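Local coordinates for protein monalysin (Pseudomonas entomophila, PDB 4MKQ) that forms beta-barrel pores in host membranes as a secreted, cytolytic and hemolytic toxin that damages the Drosophila gut, at residues L21-P26 with K119-P124; F71-Q75 with A128-L132. All coordinates share one frame; numbering follows the deposited sequence.

Contact 1. Residues L21-P26 with K119-P124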
loop_
_atom_site.group_PDB
_atom_site.type_symbol
_atom_site.label_atom_id
_atom_site.label_comp_id
_atom_site.label_asym_id
_atom_site.label_seq_id
_atom_site.Cartn_x
_atom_site.Cartn_y
_atom_site.Cartn_z
ATOM N N LEU A 21 -20.088 -5.087 0.773
ATOM C CA LEU A 21 -19.557 -4.343 1.920
ATOM C C LEU A 21 -20.677 -3.711 2.749
ATOM O O LEU A 21 -20.706 -2.495 2.960
ATOM C CB LEU A 21 -18.505 -3.296 1.493
ATOM C CG LEU A 21 -17.309 -3.786 0.675
ATOM C CD1 LEU A 21 -16.697 -2.653 -0.107
ATOM C CD2 LEU A 21 -16.259 -4.445 1.547
ATOM N N ASP A 22 -21.607 -4.556 3.204
ATOM C CA ASP A 22 -22.739 -4.184 4.046
ATOM C C ASP A 22 -22.309 -4.494 5.478
ATOM O O ASP A 22 -22.042 -5.653 5.792
ATOM C CB ASP A 22 -23.989 -5.011 3.651
ATOM C CG ASP A 22 -25.310 -4.564 4.264
ATOM O OD1 ASP A 22 -25.297 -4.044 5.403
ATOM O OD2 ASP A 22 -26.359 -4.751 3.612
ATOM N N TYR A 23 -22.192 -3.459 6.334
ATOM C CA TYR A 23 -21.765 -3.649 7.725
ATOM C C TYR A 23 -22.760 -4.460 8.568
ATOM O O TYR A 23 -22.329 -5.224 9.433
ATOM C CB TYR A 23 -21.421 -2.307 8.403
ATOM C CG TYR A 23 -22.615 -1.471 8.811
ATOM C CD1 TYR A 23 -23.163 -0.532 7.941
ATOM C CD2 TYR A 23 -23.167 -1.581 10.085
ATOM C CE1 TYR A 23 -24.257 0.246 8.317
ATOM C CE2 TYR A 23 -24.273 -0.827 10.463
ATOM C CZ TYR A 23 -24.811 0.091 9.578
ATOM O OH TYR A 23 -25.884 0.850 9.967
ATOM N N SER A 24 -24.080 -4.259 8.338
ATOM C CA SER A 24 -25.150 -4.921 9.088
ATOM C C SER A 24 -25.245 -6.405 8.788
ATOM O O SER A 24 -25.551 -7.190 9.686
ATOM C CB SER A 24 -26.492 -4.229 8.870
ATOM O OG SER A 24 -26.954 -4.323 7.534
ATOM N N SER A 25 -24.962 -6.791 7.527
ATOM C CA SER A 25 -24.964 -8.177 7.061
ATOM C C SER A 25 -24.027 -8.337 5.848
ATOM O O SER A 25 -24.501 -8.243 4.716
ATOM C CB SER A 25 -26.384 -8.647 6.732
ATOM O OG SER A 25 -26.426 -9.968 6.213
ATOM N N PRO A 26 -22.701 -8.556 6.055
ATOM C CA PRO A 26 -21.800 -8.734 4.899
ATOM C C PRO A 26 -22.133 -9.996 4.099
ATOM O O PRO A 26 -22.518 -11.012 4.683
ATOM C CB PRO A 26 -20.407 -8.794 5.542
ATOM C CG PRO A 26 -20.642 -9.247 6.928
ATOM C CD PRO A 26 -21.965 -8.666 7.333
ATOM N N LYS A 119 -11.689 -0.363 -1.393
ATOM C CA LYS A 119 -12.763 -0.189 -0.405
ATOM C C LYS A 119 -12.853 -1.335 0.606
ATOM O O LYS A 119 -12.834 -2.509 0.231
ATOM C CB LYS A 119 -14.113 0.048 -1.096
ATOM C CG LYS A 119 -15.098 0.879 -0.287
ATOM C CD LYS A 119 -16.186 1.478 -1.201
ATOM C CE LYS A 119 -17.271 2.130 -0.358
ATOM N NZ LYS A 119 -16.794 3.244 0.526
ATOM N N ARG A 120 -12.918 -0.971 1.895
ATOM C CA ARG A 120 -12.979 -1.894 3.032
ATOM C C ARG A 120 -14.108 -1.535 3.995
ATOM O O ARG A 120 -14.508 -0.371 4.070
ATOM C CB ARG A 120 -11.635 -1.938 3.788
ATOM C CG ARG A 120 -10.471 -2.513 2.978
ATOM C CD ARG A 120 -9.212 -2.701 3.803
ATOM N NE ARG A 120 -8.470 -1.452 3.991
ATOM C CZ ARG A 120 -7.264 -1.366 4.544
ATOM N NH1 ARG A 120 -6.632 -2.459 4.956
ATOM N NH2 ARG A 120 -6.675 -0.188 4.680
ATOM N N VAL A 121 -14.623 -2.539 4.732
ATOM C CA VAL A 121 -15.692 -2.345 5.710
ATOM C C VAL A 121 -15.335 -3.028 7.040
ATOM O O VAL A 121 -14.813 -4.145 7.046
ATOM C CB VAL A 121 -17.111 -2.724 5.166
ATOM C CG1 VAL A 121 -17.339 -4.236 5.091
ATOM C CG2 VAL A 121 -18.220 -2.050 5.970
ATOM N N ILE A 122 -15.581 -2.330 8.153
ATOM C CA ILE A 122 -15.356 -2.853 9.500
ATOM C C ILE A 122 -16.685 -3.408 10.032
ATOM O O ILE A 122 -17.677 -2.689 10.123
ATOM C CB ILE A 122 -14.630 -1.844 10.428
ATOM C CG1 ILE A 122 -14.279 -2.473 11.792
ATOM C CG2 ILE A 122 -15.386 -0.520 10.572
ATOM C CD1 ILE A 122 -12.820 -2.404 12.131
ATOM N N VAL A 123 -16.701 -4.713 10.322
ATOM C CA VAL A 123 -17.875 -5.477 10.757
ATOM C C VAL A 123 -17.612 -6.107 12.150
ATOM O O VAL A 123 -16.530 -6.666 12.342
ATOM C CB VAL A 123 -18.174 -6.559 9.664
ATOM C CG1 VAL A 123 -19.136 -7.642 10.146
ATOM C CG2 VAL A 123 -18.681 -5.925 8.371
ATOM N N PRO A 124 -18.567 -6.074 13.117
ATOM C CA PRO A 124 -18.331 -6.765 14.400
ATOM C C PRO A 124 -18.363 -8.281 14.190
ATOM O O PRO A 124 -19.146 -8.754 13.362
ATOM C CB PRO A 124 -19.500 -6.303 15.286
ATOM C CG PRO A 124 -20.210 -5.231 14.510
ATOM C CD PRO A 124 -19.921 -5.495 13.074
#
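Leu-21 lies over Val-121, its CD2 methyl 3.7 Å from CG1 of the valine, the two side chains alongside each other and pointing opposite ways. The packing sets the loop that follows helix 13-20 on one face of the long, twisted, largely antiparallel sheet of this aerolysin-like toxin, at the end of strand 106-124, in a construct from which the membrane-spanning region is deleted. The contact is mainly apolar side-chain packing, with no hydrogen bond between the two segments. CG of Leu-21, anti to its carbonyl carbon (chi1 -55°), swings toward the strand, where the two methyls divide: CD2 falls on Val-121, and CD1 meets Lys-119 CB at 3.9 Å. Toward Tyr-23 the backbones draw nearer, and Tyr-23 O and CA both lie 3.9 Å from Val-123 CG2. The tyrosine side chain touches through its CB, 4.0 Å from Val-121 CG2, while its ring leads away from the strand. Lys-119, Val-121 and Val-123 alternate with Arg-120 and Ile-122, whose CB atoms point to the other face of the sheet. There Ile-122 packs on Phe-71 and Ile-73, and Arg-120 makes a long, weak ion pair with Glu-63 of a second subunit. That subunit also bonds to the backbone of Ile-122 and packs Ser-68 against Tyr-23 and Pro-124. The loop itself is folded round Asp-22, whose OD1 accepts a 2.7 Å hydrogen bond from Ser-24 OG on the syn side, 28° out of the carboxylate plane; weaker bonds to the same oxygen come from the backbone N atoms of Ser-24 and Ser-25. At the far end of the loop the Pro-26 ring meets the Val-123 methyls, CG of the proline 3.9 Å from CG1 of the valine.

Contact 2. Residues F71-Q75 with A128-L132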
loop_
_atom_site.group_PDB
_atom_site.type_symbol
_atom_site.label_atom_id
_atom_site.label_comp_id
_atom_site.label_asym_id
_atom_site.label_seq_id
_atom_site.Cartn_x
_atom_site.Cartn_y
_atom_site.Cartn_z
ATOM N N PHE A 71 -13.321 -7.104 16.028
ATOM C CA PHE A 71 -13.808 -6.568 14.760
ATOM C C PHE A 71 -13.131 -7.240 13.595
ATOM O O PHE A 71 -11.990 -7.685 13.702
ATOM C CB PHE A 71 -13.644 -5.048 14.682
ATOM C CG PHE A 71 -14.522 -4.288 15.641
ATOM C CD1 PHE A 71 -15.823 -3.946 15.295
ATOM C CD2 PHE A 71 -14.047 -3.908 16.889
ATOM C CE1 PHE A 71 -16.639 -3.249 16.189
ATOM C CE2 PHE A 71 -14.862 -3.209 17.782
ATOM C CZ PHE A 71 -16.152 -2.882 17.425
ATOM N N VAL A 72 -13.853 -7.328 12.480
ATOM C CA VAL A 72 -13.396 -7.981 11.264
ATOM C C VAL A 72 -13.472 -7.013 10.071
ATOM O O VAL A 72 -14.527 -6.431 9.826
ATOM C CB VAL A 72 -14.201 -9.279 11.011
ATOM C CG1 VAL A 72 -13.793 -9.910 9.706
ATOM C CG2 VAL A 72 -14.048 -10.277 12.156
ATOM N N ILE A 73 -12.354 -6.864 9.329
ATOM C CA ILE A 73 -12.254 -5.999 8.149
ATOM C C ILE A 73 -12.342 -6.840 6.869
ATOM O O ILE A 73 -11.611 -7.822 6.719
ATOM C CB ILE A 73 -10.995 -5.077 8.182
ATOM C CG1 ILE A 73 -10.888 -4.318 9.530
ATOM C CG2 ILE A 73 -10.987 -4.097 6.994
ATOM C CD1 ILE A 73 -9.496 -3.737 9.877
ATOM N N TYR A 74 -13.253 -6.449 5.959
ATOM C CA TYR A 74 -13.476 -7.107 4.672
ATOM C C TYR A 74 -13.100 -6.210 3.505
ATOM O O TYR A 74 -13.147 -4.989 3.623
ATOM C CB TYR A 74 -14.942 -7.536 4.526
ATOM C CG TYR A 74 -15.351 -8.675 5.428
ATOM C CD1 TYR A 74 -15.037 -9.991 5.106
ATOM C CD2 TYR A 74 -16.114 -8.446 6.568
ATOM C CE1 TYR A 74 -15.460 -11.051 5.904
ATOM C CE2 TYR A 74 -16.534 -9.498 7.380
ATOM C CZ TYR A 74 -16.196 -10.799 7.050
ATOM O OH TYR A 74 -16.589 -11.837 7.856
ATOM N N GLN A 75 -12.768 -6.835 2.370
ATOM C CA GLN A 75 -12.375 -6.218 1.098
ATOM C C GLN A 75 -13.123 -6.950 -0.013
ATOM O O GLN A 75 -13.536 -8.093 0.197
ATOM C CB GLN A 75 -10.875 -6.462 0.882
ATOM C CG GLN A 75 -10.062 -5.251 0.473
ATOM C CD GLN A 75 -8.588 -5.454 0.744
ATOM O OE1 GLN A 75 -8.090 -6.583 0.883
ATOM N NE2 GLN A 75 -7.850 -4.355 0.807
ATOM N N ALA A 128 -19.921 -11.202 11.349
ATOM C CA ALA A 128 -18.924 -11.765 10.429
ATOM C C ALA A 128 -19.391 -13.035 9.708
ATOM O O ALA A 128 -20.106 -13.854 10.288
ATOM C CB ALA A 128 -17.615 -12.025 11.160
ATOM N N VAL A 129 -18.989 -13.170 8.432
ATOM C CA VAL A 129 -19.298 -14.308 7.557
ATOM C C VAL A 129 -18.029 -15.069 7.180
ATOM O O VAL A 129 -16.932 -14.515 7.278
ATOM C CB VAL A 129 -20.113 -13.912 6.293
ATOM C CG1 VAL A 129 -21.560 -13.588 6.643
ATOM C CG2 VAL A 129 -19.455 -12.770 5.520
ATOM N N THR A 130 -18.183 -16.330 6.738
ATOM C CA THR A 130 -17.072 -17.173 6.300
ATOM C C THR A 130 -16.768 -16.811 4.834
ATOM O O THR A 130 -17.610 -17.063 3.968
ATOM C CB THR A 130 -17.405 -18.667 6.498
ATOM O OG1 THR A 130 -17.923 -18.869 7.815
ATOM C CG2 THR A 130 -16.201 -19.573 6.270
ATOM N N PRO A 131 -15.602 -16.192 4.534
ATOM C CA PRO A 131 -15.312 -15.827 3.143
ATOM C C PRO A 131 -15.056 -17.030 2.251
ATOM O O PRO A 131 -14.575 -18.061 2.724
ATOM C CB PRO A 131 -14.050 -14.955 3.253
ATOM C CG PRO A 131 -13.913 -14.622 4.699
ATOM C CD PRO A 131 -14.491 -15.792 5.418
ATOM N N LEU A 132 -15.382 -16.890 0.958
ATOM C CA LEU A 132 -15.138 -17.920 -0.046
ATOM C C LEU A 132 -13.647 -17.897 -0.371
ATOM O O LEU A 132 -13.013 -16.844 -0.257
ATOM C CB LEU A 132 -15.944 -17.640 -1.330
ATOM C CG LEU A 132 -17.469 -17.712 -1.246
ATOM C CD1 LEU A 132 -18.107 -16.963 -2.400
ATOM C CD2 LEU A 132 -17.958 -19.148 -1.225
#
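Tyr-74 gives its hydroxyl to the backbone of Val-129: OH donates a 2.8 Å hydrogen bond to Val-129 O, lying in the carbonyl plane on a lone pair, with a C=O...donor angle of 124°. Ala-128, Val-129 and Pro-131 surround the hydroxyl end and edge of the ring. Ala-128 CB is 3.5 Å from Tyr-74 OH, and Val-129 CG2 lies 4.1 Å from Tyr-74 CZ. Pro-131 comes to the ring edge, its CG 4.1 Å from Tyr-74 CE1, the two side chains crossing at about a right angle. Two residues earlier on the same face of the strand, Val-72 adds a smaller contact, CG2 to Ala-128 CB at 4.1 Å. With CG anti to the carbonyl carbon (chi1 -70°), the tyrosine sends its ring off the sheet to meet the incoming loop. Behind this first shell, Tyr-61 of strand 46-65 meets the Tyr-74 ring with planes about 25° apart, and Pro-26 touches both Tyr-74 and Val-129. Gln-28 NE2 bonds to Thr-130 O. Strand 71-84 itself runs between strands 46-65 and 106-124, and the irregular segment running beside it leads from strand 106-124 toward helix 134-144.

Overall arrangement
From the N terminus, helix 13-20 runs into the loop 21-26, which packs on strand 106-124 from much later in the chain; contact 1 thus closes a long excursion containing most of the sheet's strands. Segment 71-75 belongs to that excursion, but its partner 128-132 comes after strand 106-124 has ended, so the two contacts cross rather than nest. Their centres are 8 Å apart, and they are joined directly by probable backbone hydrogen bonds between the neighbouring strands, from Val-72 N to Val-123 O and from Tyr-74 N to Val-121 O. Pro-26 O also packs against Val-129 CG1. Together they bring the loops following helix 13-20 and preceding helix 134-144 onto one end of the sheet.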